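PDB 4PRK: 4-phosphoerythronate dehydrogenase from Lactobacillus jensenii, which probably catalyses the NAD-dependent interconversion of pyruvate and D-lactate, as a D-lactate dehydrogenase of the D-isomer specific 2-hydroxyacid dehydrogenase family. Local coordinates for residues M1-F6 with D44-L50. Numbering follows the deposited sequence.
Sequences MKIAVF and DCDGVLL
Lys2 and Asp46 grip each other twice where strand 2-6 starts to run beside 44-50. Lys2 N donates an almost straight bond (168°) to Asp46 OD1, reaching the anti side of the carboxylate 3.0 Å away, while Asp46 N returns a short, more bent bond to Lys2 O. Beyond this double link the backbones pair in parallel register: Ala4 N binds Gly47 O, Leu49 N binds Ala4 O at 2.9 Å, and Phe6 N binds Leu49 O.

The Lys2 side chain reaches across to Asp44 and Cys45. Its CB lies near Asp44 O, CG passes 4.0 Å from Cys45 SG, and CE skirts the Asp44 carboxylate before NZ forms a salt bridge with Asp44 OD2 at 3.0 Å. The ammonium group, carried there by a chain bent at chi2 (136°) and chi3, meets Asp44 OD2 from above the carboxylate plane; Asp44 OD1 is held by Lys28 of the adjoining strand, so two lysines share this acid.

On the face of Ile3 and Leu49, Ile3 CG2 packs 3.7 Å from Leu49 CG, and Ile3 CD1 lies tightly over the bare backbone of Gly47; helix 301-319 covers Ile3 and Leu49. On the face of Ala4 and Val48, the Ala4 methyl touches Cys45 SG at 3.6 Å. Further along, the Phe6 ring presents its edge to Val48, with CE1 3.3 Å from Val48 CG1, and lies alongside Leu50, whose CD2 approaches obliquely.

Strand 2-6 also pairs with 26-30, which makes it the middle strand of three. With 72-75 and 94-96 these strands form a five-stranded parallel sheet of order 2-1-3-4-5, the flavodoxin-like core of the substrate-binding (catalytic) domain in D-2-hydroxyacid dehydrogenases, distinct from the NAD-binding Rossmann domain.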
loop_
_atom_site.group_PDB
_atom_site.type_symbol
_atom_site.label_atom_id
_atom_site.label_comp_id
_atom_site.label_asym_id
_atom_site.label_seq_id
_atom_site.Cartn_x
_atom_site.Cartn_y
_atom_site.Cartn_z
ATOM N N MET A 1 -25.679 31.829 -16.983
ATOM C CA MET A 1 -24.559 31.822 -16.011
ATOM C C MET A 1 -23.208 32.175 -16.711
ATOM O O MET A 1 -22.644 31.352 -17.450
ATOM C CB MET A 1 -24.542 30.452 -15.302
ATOM C CG MET A 1 -23.815 30.429 -13.967
ATOM S SD MET A 1 -24.487 31.563 -12.732
ATOM C CE MET A 1 -22.999 32.086 -11.903
ATOM N N LYS A 2 -22.719 33.402 -16.495
ATOM C CA LYS A 2 -21.405 33.846 -16.981
ATOM C C LYS A 2 -20.466 34.257 -15.820
ATOM O O LYS A 2 -20.826 35.102 -14.961
ATOM C CB LYS A 2 -21.559 35.006 -17.961
ATOM C CG LYS A 2 -20.286 35.386 -18.686
ATOM C CD LYS A 2 -20.536 35.637 -20.180
ATOM C CE LYS A 2 -21.043 37.043 -20.480
ATOM N NZ LYS A 2 -20.720 37.470 -21.879
ATOM N N ILE A 3 -19.253 33.674 -15.822
ATOM C CA ILE A 3 -18.227 33.937 -14.773
ATOM C C ILE A 3 -16.927 34.470 -15.417
ATOM O O ILE A 3 -16.320 33.837 -16.285
ATOM C CB ILE A 3 -17.989 32.681 -13.871
ATOM C CG1 ILE A 3 -19.282 32.237 -13.113
ATOM C CG2 ILE A 3 -16.834 32.887 -12.899
ATOM C CD1 ILE A 3 -19.685 33.093 -11.930
ATOM N N ALA A 4 -16.531 35.673 -15.046
ATOM C CA ALA A 4 -15.311 36.237 -15.590
ATOM C C ALA A 4 -14.097 35.582 -14.962
ATOM O O ALA A 4 -14.068 35.361 -13.768
ATOM C CB ALA A 4 -15.275 37.734 -15.382
ATOM N N VAL A 5 -13.103 35.279 -15.782
ATOM C CA VAL A 5 -11.872 34.679 -15.321
ATOM C C VAL A 5 -10.717 35.597 -15.658
ATOM O O VAL A 5 -10.415 35.818 -16.813
ATOM C CB VAL A 5 -11.638 33.340 -16.022
ATOM C CG1 VAL A 5 -10.310 32.738 -15.614
ATOM C CG2 VAL A 5 -12.780 32.393 -15.725
ATOM N N PHE A 6 -10.027 36.072 -14.637
ATOM C CA PHE A 6 -8.992 37.059 -14.832
ATOM C C PHE A 6 -7.630 36.433 -14.879
ATOM O O PHE A 6 -7.308 35.613 -14.057
ATOM C CB PHE A 6 -9.061 38.102 -13.730
ATOM C CG PHE A 6 -10.253 38.993 -13.842
ATOM C CD1 PHE A 6 -11.437 38.656 -13.228
ATOM C CD2 PHE A 6 -10.201 40.140 -14.600
ATOM C CE1 PHE A 6 -12.539 39.464 -13.345
ATOM C CE2 PHE A 6 -11.303 40.955 -14.724
ATOM C CZ PHE A 6 -12.470 40.614 -14.096
ATOM N N ASP A 44 -21.487 42.119 -17.377
ATOM C CA ASP A 44 -22.428 41.113 -17.838
ATOM C C ASP A 44 -22.175 39.772 -17.165
ATOM O O ASP A 44 -22.611 38.739 -17.641
ATOM C CB ASP A 44 -22.434 40.983 -19.358
ATOM C CG ASP A 44 -21.065 40.759 -19.938
ATOM O OD1 ASP A 44 -20.068 40.952 -19.233
ATOM O OD2 ASP A 44 -20.985 40.394 -21.118
ATOM N N CYS A 45 -21.510 39.818 -16.022
ATOM C CA CYS A 45 -21.028 38.630 -15.355
ATOM C C CYS A 45 -21.714 38.347 -14.024
ATOM O O CYS A 45 -21.958 39.247 -13.236
ATOM C CB CYS A 45 -19.522 38.740 -15.151
ATOM S SG CYS A 45 -18.541 38.382 -16.617
ATOM N N ASP A 46 -22.066 37.086 -13.806
ATOM C CA ASP A 46 -22.575 36.609 -12.521
ATOM C C ASP A 46 -21.582 36.637 -11.334
ATOM O O ASP A 46 -21.971 36.857 -10.198
ATOM C CB ASP A 46 -23.203 35.223 -12.680
ATOM C CG ASP A 46 -24.514 35.254 -13.436
ATOM O OD1 ASP A 46 -24.509 35.048 -14.657
ATOM O OD2 ASP A 46 -25.558 35.475 -12.809
ATOM N N GLY A 47 -20.319 36.329 -11.606
ATOM C CA GLY A 47 -19.300 36.183 -10.578
ATOM C C GLY A 47 -17.889 36.310 -11.118
ATOM O O GLY A 47 -17.705 36.334 -12.323
ATOM N N VAL A 48 -16.891 36.403 -10.244
ATOM C CA VAL A 48 -15.524 36.598 -10.706
ATOM C C VAL A 48 -14.546 35.558 -10.132
ATOM O O VAL A 48 -14.713 35.073 -9.004
ATOM C CB VAL A 48 -15.086 38.056 -10.434
ATOM C CG1 VAL A 48 -13.576 38.224 -10.523
ATOM C CG2 VAL A 48 -15.778 38.989 -11.421
ATOM N N LEU A 49 -13.554 35.183 -10.953
ATOM C CA LEU A 49 -12.474 34.267 -10.547
ATOM C C LEU A 49 -11.139 35.015 -10.725
ATOM O O LEU A 49 -10.781 35.429 -11.850
ATOM C CB LEU A 49 -12.526 32.947 -11.354
ATOM C CG LEU A 49 -13.709 31.978 -11.094
ATOM C CD1 LEU A 49 -13.520 30.632 -11.817
ATOM C CD2 LEU A 49 -13.935 31.740 -9.601
ATOM N N LEU A 50 -10.413 35.185 -9.609
ATOM C CA LEU A 50 -9.225 36.045 -9.575
ATOM C C LEU A 50 -7.936 35.269 -9.397
ATOM O O LEU A 50 -7.906 34.216 -8.741
ATOM C CB LEU A 50 -9.347 37.056 -8.429
ATOM C CG LEU A 50 -10.451 38.133 -8.541
ATOM C CD1 LEU A 50 -10.149 39.332 -7.627
ATOM C CD2 LEU A 50 -10.601 38.602 -9.990
#